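Local coordinates for protein tyrosinase (Aspergillus oryzae, PDB 6JU8) that probably oxidises L-tyrosine and L-dopa to L-dopaquinone with molecular oxygen at a dinuclear copper centre, a step of melanin biosynthesis, at residues 68-73 / 93-98; 104-109 / 406-411. The protein carries 1 engineered substitution. All coordinates share one frame; numbering follows the deposited sequence.

Contact 1: residues 68-73 / 93-98; sequences AGIHGA and TGFAVH. Engineered in segment 93-98: Ala96 (natural residue Cys). With CU (copper (II) ion), chain C.
His71 and His98 converge on one copper ion, each through NE2, at 2.1 Å for His71 NE2 and 2.2 Å for His98 NE2. The side chains cross at about a right angle, ring planes 79° apart, and CE1 of His98 comes within 3.3 Å of His71 NE2, which lies in the plane of the His98 ring at its edge. With CG of His71 turned anti to the backbone N (chi1 -173°), a side chain whose first bond leads away from 93-98 still brings its ring back toward the metal. The methyl of Ala96, an engineered residue that is cysteine in the natural sequence, sits 3.3 Å from His71 CD2 and also touches His71 O. This is one half of the type-3 copper centre of the tyrosinase family: His107 completes the three histidines, water 2 is a further ligand, and Phe372 meets the His71 ring edge-to-face. Away from the metal, the backbones pack tightly where Gly94 CA stands 3.8 Å from Gly72 CA and makes a CA-H...O contact with His71 O. Phe95 N donates to Ile70 O at 3.1 Å. That oxygen also lies at the edge of the Phe95 ring, 3.5 Å from Phe95 CD2, whereas Ile70 CG2 makes a looser apolar touch, 4.1 Å from Phe95 CD2. Looser too is the part where water 1 bridges the two segments, donating to His71 O and accepting from Gly94 N, which do not bond directly.

Contact 2: residues 104-109 / 406-411; sequences PTWHRV and DDLRPF. With CU (copper (II) ion), chain C.
Trp106 and Phe411 form the centre of this buried joint between helix 103-129, which carries a copper ligand in the di-copper domain of tyrosinases, and the irregular chain leading into strand 412-415. The Phe411 ring pushes its CE2 corner onto one face of the indole, 3.4 Å from Trp106 CE2 and off toward the rim; the planes are inclined at 40°. One turn further along the helix, Val109 fills the next place beside the phenyl group: its CG1, anti to the backbone N (chi1 -179°), reaches to 3.4 Å from Phe411 CD2. The phenyl ring is thus held between Val109 CG1 on one face and Pro410 CD, over the centre of the other, with its CE2-CZ end against the indole. A cis peptide bond precedes Pro410. Leu408 forms a second bump, with CB 4.1 Å from Trp106 CD1 and CD1 in the shallow hollow bounded by the Thr105 backbone and Val109 CG2; an inverse gamma turn at Leu408 points its side chain at the helix. At the benzene end of the indole, Trp106 CE3 sits over the centre of the His107 ring, and His376 also stacks on that imidazole; His107 NE2 binds copper. The polar edge helps to fix the indole's rotation: Trp106 NE1, tilted from the carbonyl plane of Arg409, donates to Arg409 O at 2.8 Å, with an N-H...O angle of 166° and the oxygen exactly in the indole plane.

Contact 1 closes before contact 2 opens along the chain, and their centres lie 11 Å apart on the same side of the chain's centre. Helices 64-69 and 103-129 are consecutive; the loop carrying 93-98 runs between them, so His71, His98 and His107 reach one copper ion from three successive elements, with water 2 common to both contacts. The two also touch directly: Ala96 CA packs 3.5 Å from Trp106 CH2, and Phe95 CB lies 3.6 Å from Arg409 O. Segment 406-411, nearly 300 residues after segment 104-109, packs on one face and the NE1 edge of the indole, whose other end lies on His107, and joins a late part of the chain to the copper site's second shell.

Contact 1: residues 68-73 / 93-98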
# COMPACT_ATOMS: atom_id res chain seq x y z
N ALA A 68 0.27 22.34 -6.32
CA ALA A 68 -0.11 21.26 -7.22
C ALA A 68 -1.23 21.68 -8.16
O ALA A 68 -1.29 21.25 -9.32
CB ALA A 68 -0.53 20.05 -6.42
N GLY A 69 -2.13 22.54 -7.69
CA GLY A 69 -3.25 22.98 -8.50
C GLY A 69 -2.83 23.82 -9.67
O GLY A 69 -3.58 23.95 -10.64
N ILE A 70 -1.63 24.40 -9.66
CA ILE A 70 -1.18 25.16 -10.84
C ILE A 70 -1.20 24.29 -12.07
O ILE A 70 -1.53 24.75 -13.17
CB ILE A 70 0.25 25.71 -10.58
CG1 ILE A 70 0.23 26.81 -9.51
CG2 ILE A 70 0.86 26.20 -11.87
CD1 ILE A 70 1.58 27.18 -8.96
N HIS A 71 -0.79 23.04 -11.91
CA HIS A 71 -0.56 22.14 -13.04
C HIS A 71 -1.86 21.80 -13.77
O HIS A 71 -1.86 21.73 -14.99
CB HIS A 71 0.10 20.87 -12.51
CG HIS A 71 0.56 19.89 -13.52
ND1 HIS A 71 -0.17 18.73 -13.75
CD2 HIS A 71 1.61 19.86 -14.36
CE1 HIS A 71 0.47 18.03 -14.70
NE2 HIS A 71 1.54 18.69 -15.08
N GLY A 72 -2.95 21.54 -13.05
CA GLY A 72 -4.16 20.97 -13.61
C GLY A 72 -5.39 21.32 -12.81
O GLY A 72 -5.67 22.49 -12.55
N ALA A 73 -6.18 20.30 -12.49
CA ALA A 73 -7.40 20.49 -11.72
C ALA A 73 -7.06 21.03 -10.35
O ALA A 73 -6.00 20.66 -9.80
CB ALA A 73 -8.16 19.17 -11.62
N THR A 93 -8.43 23.08 -18.55
CA THR A 93 -7.07 22.56 -18.38
C THR A 93 -6.28 23.52 -17.50
O THR A 93 -6.74 24.64 -17.22
CB THR A 93 -6.44 22.35 -19.76
OG1 THR A 93 -5.27 21.53 -19.66
CG2 THR A 93 -6.03 23.69 -20.33
N GLY A 94 -5.12 23.08 -17.04
CA GLY A 94 -4.29 23.85 -16.14
C GLY A 94 -3.30 24.72 -16.89
O GLY A 94 -3.32 24.84 -18.13
N PHE A 95 -2.41 25.34 -16.10
CA PHE A 95 -1.39 26.20 -16.71
C PHE A 95 -0.29 25.37 -17.36
O PHE A 95 0.50 25.92 -18.12
CB PHE A 95 -0.75 27.11 -15.67
CG PHE A 95 -1.70 28.16 -15.12
CD1 PHE A 95 -2.02 29.25 -15.91
CD2 PHE A 95 -2.22 28.10 -13.84
CE1 PHE A 95 -2.86 30.24 -15.44
CE2 PHE A 95 -3.09 29.07 -13.35
CZ PHE A 95 -3.37 30.17 -14.16
N ALA A 96 -0.16 24.11 -16.97
CA ALA A 96 0.96 23.31 -17.42
C ALA A 96 0.98 23.23 -18.94
O ALA A 96 -0.07 23.11 -19.58
CB ALA A 96 0.86 21.90 -16.84
N VAL A 97 2.19 23.26 -19.48
CA VAL A 97 2.37 23.08 -20.92
C VAL A 97 2.66 21.61 -21.22
O VAL A 97 3.67 21.07 -20.77
CB VAL A 97 3.53 23.92 -21.47
CG1 VAL A 97 3.76 23.55 -22.93
CG2 VAL A 97 3.22 25.41 -21.34
N HIS A 98 1.77 20.99 -21.98
CA HIS A 98 1.96 19.66 -22.54
C HIS A 98 1.78 19.72 -24.05
O HIS A 98 0.99 20.54 -24.54
CB HIS A 98 0.99 18.65 -21.90
CG HIS A 98 1.24 18.53 -20.42
ND1 HIS A 98 0.33 19.00 -19.50
CD2 HIS A 98 2.28 18.05 -19.71
CE1 HIS A 98 0.79 18.76 -18.29
NE2 HIS A 98 1.99 18.21 -18.36
CU CU C . 3.07 18.87 -16.55
O HOH W 1 -3.36 20.76 -17.12
O HOH W 2 3.44 17.01 -16.21

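Contact 2: residues 104-109 / 406-411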
# COMPACT_ATOMS: atom_id res chain seq x y z
N PRO A 104 9.53 21.53 -21.57
CA PRO A 104 10.62 21.46 -20.57
C PRO A 104 10.81 22.75 -19.81
O PRO A 104 11.21 22.73 -18.64
CB PRO A 104 11.87 21.16 -21.43
CG PRO A 104 11.30 20.55 -22.69
CD PRO A 104 10.02 21.31 -22.95
N THR A 105 10.58 23.91 -20.47
CA THR A 105 10.91 25.16 -19.77
C THR A 105 9.81 25.57 -18.82
O THR A 105 10.08 26.07 -17.71
CB THR A 105 11.23 26.27 -20.79
OG1 THR A 105 10.18 26.26 -21.76
CG2 THR A 105 12.56 25.97 -21.48
N TRP A 106 8.55 25.33 -19.19
CA TRP A 106 7.47 25.58 -18.20
C TRP A 106 7.75 24.77 -16.96
O TRP A 106 7.67 25.26 -15.82
CB TRP A 106 6.09 25.24 -18.83
CG TRP A 106 4.99 25.66 -17.89
CD1 TRP A 106 4.36 26.87 -17.91
CD2 TRP A 106 4.43 24.91 -16.82
NE1 TRP A 106 3.41 26.94 -16.89
CE2 TRP A 106 3.45 25.74 -16.22
CE3 TRP A 106 4.66 23.63 -16.30
CZ2 TRP A 106 2.70 25.32 -15.12
CZ3 TRP A 106 3.90 23.21 -15.21
CH2 TRP A 106 2.93 24.05 -14.62
N HIS A 107 8.07 23.47 -17.12
CA HIS A 107 8.29 22.63 -15.95
C HIS A 107 9.57 22.98 -15.22
O HIS A 107 9.61 22.80 -13.98
CB HIS A 107 8.25 21.14 -16.35
CG HIS A 107 6.87 20.68 -16.66
ND1 HIS A 107 6.27 20.80 -17.91
CD2 HIS A 107 5.93 20.09 -15.88
CE1 HIS A 107 5.03 20.29 -17.86
NE2 HIS A 107 4.80 19.87 -16.63
N ARG A 108 10.59 23.52 -15.88
CA ARG A 108 11.79 23.96 -15.20
C ARG A 108 11.42 25.02 -14.17
O ARG A 108 11.89 24.98 -13.02
CB ARG A 108 12.81 24.50 -16.21
CG ARG A 108 14.05 25.11 -15.53
CD ARG A 108 15.22 25.27 -16.51
NE ARG A 108 15.80 23.98 -16.86
CZ ARG A 108 16.66 23.73 -17.82
NH1 ARG A 108 17.15 24.69 -18.61
NH2 ARG A 108 17.07 22.48 -18.02
N VAL A 109 10.58 25.98 -14.57
CA VAL A 109 10.17 27.03 -13.63
C VAL A 109 9.30 26.45 -12.53
O VAL A 109 9.43 26.81 -11.34
CB VAL A 109 9.45 28.18 -14.37
CG1 VAL A 109 9.06 29.28 -13.37
CG2 VAL A 109 10.30 28.81 -15.47
N ASP A 406 6.84 32.56 -25.66
CA ASP A 406 5.60 32.43 -24.90
C ASP A 406 5.79 32.79 -23.43
O ASP A 406 6.75 32.35 -22.78
CB ASP A 406 5.09 30.99 -24.95
CG ASP A 406 4.52 30.55 -26.28
OD1 ASP A 406 4.40 31.35 -27.23
OD2 ASP A 406 4.16 29.35 -26.38
N ASP A 407 4.84 33.54 -22.86
CA ASP A 407 4.82 33.72 -21.42
C ASP A 407 4.54 32.38 -20.74
O ASP A 407 3.57 31.68 -21.06
CB ASP A 407 3.69 34.70 -21.06
CG ASP A 407 4.04 36.15 -21.31
OD1 ASP A 407 5.23 36.51 -21.43
OD2 ASP A 407 3.07 36.92 -21.44
N LEU A 408 5.36 32.03 -19.77
CA LEU A 408 5.17 30.80 -18.99
C LEU A 408 4.32 31.11 -17.78
O LEU A 408 4.73 31.09 -16.61
CB LEU A 408 6.54 30.23 -18.62
CG LEU A 408 7.47 29.94 -19.79
CD1 LEU A 408 8.85 29.51 -19.28
CD2 LEU A 408 6.88 28.87 -20.70
N ARG A 409 3.04 31.40 -18.07
CA ARG A 409 2.05 31.69 -17.04
C ARG A 409 1.90 30.46 -16.15
O ARG A 409 1.95 29.33 -16.65
CB ARG A 409 0.72 32.04 -17.71
CG ARG A 409 0.79 33.32 -18.55
CD ARG A 409 -0.60 33.72 -19.06
NE ARG A 409 -1.46 32.55 -19.16
CZ ARG A 409 -2.72 32.46 -18.77
NH1 ARG A 409 -3.41 31.34 -18.90
NH2 ARG A 409 -3.32 33.53 -18.24
N PRO A 410 1.68 30.61 -14.85
CA PRO A 410 1.43 31.85 -14.13
C PRO A 410 2.63 32.42 -13.39
O PRO A 410 2.48 33.16 -12.41
CB PRO A 410 0.38 31.35 -13.11
CG PRO A 410 1.01 30.05 -12.66
CD PRO A 410 1.51 29.44 -13.96
N PHE A 411 3.84 32.12 -13.85
CA PHE A 411 5.04 32.33 -13.07
C PHE A 411 5.61 33.73 -13.25
O PHE A 411 6.00 34.09 -14.35
CB PHE A 411 6.08 31.28 -13.46
CG PHE A 411 5.60 29.86 -13.31
CD1 PHE A 411 5.00 29.44 -12.13
CD2 PHE A 411 5.77 28.94 -14.35
CE1 PHE A 411 4.59 28.11 -11.99
CE2 PHE A 411 5.38 27.63 -14.20
CZ PHE A 411 4.80 27.21 -13.01
CU CU C . 3.07 18.87 -16.55
O HOH W 2 3.44 17.01 -16.21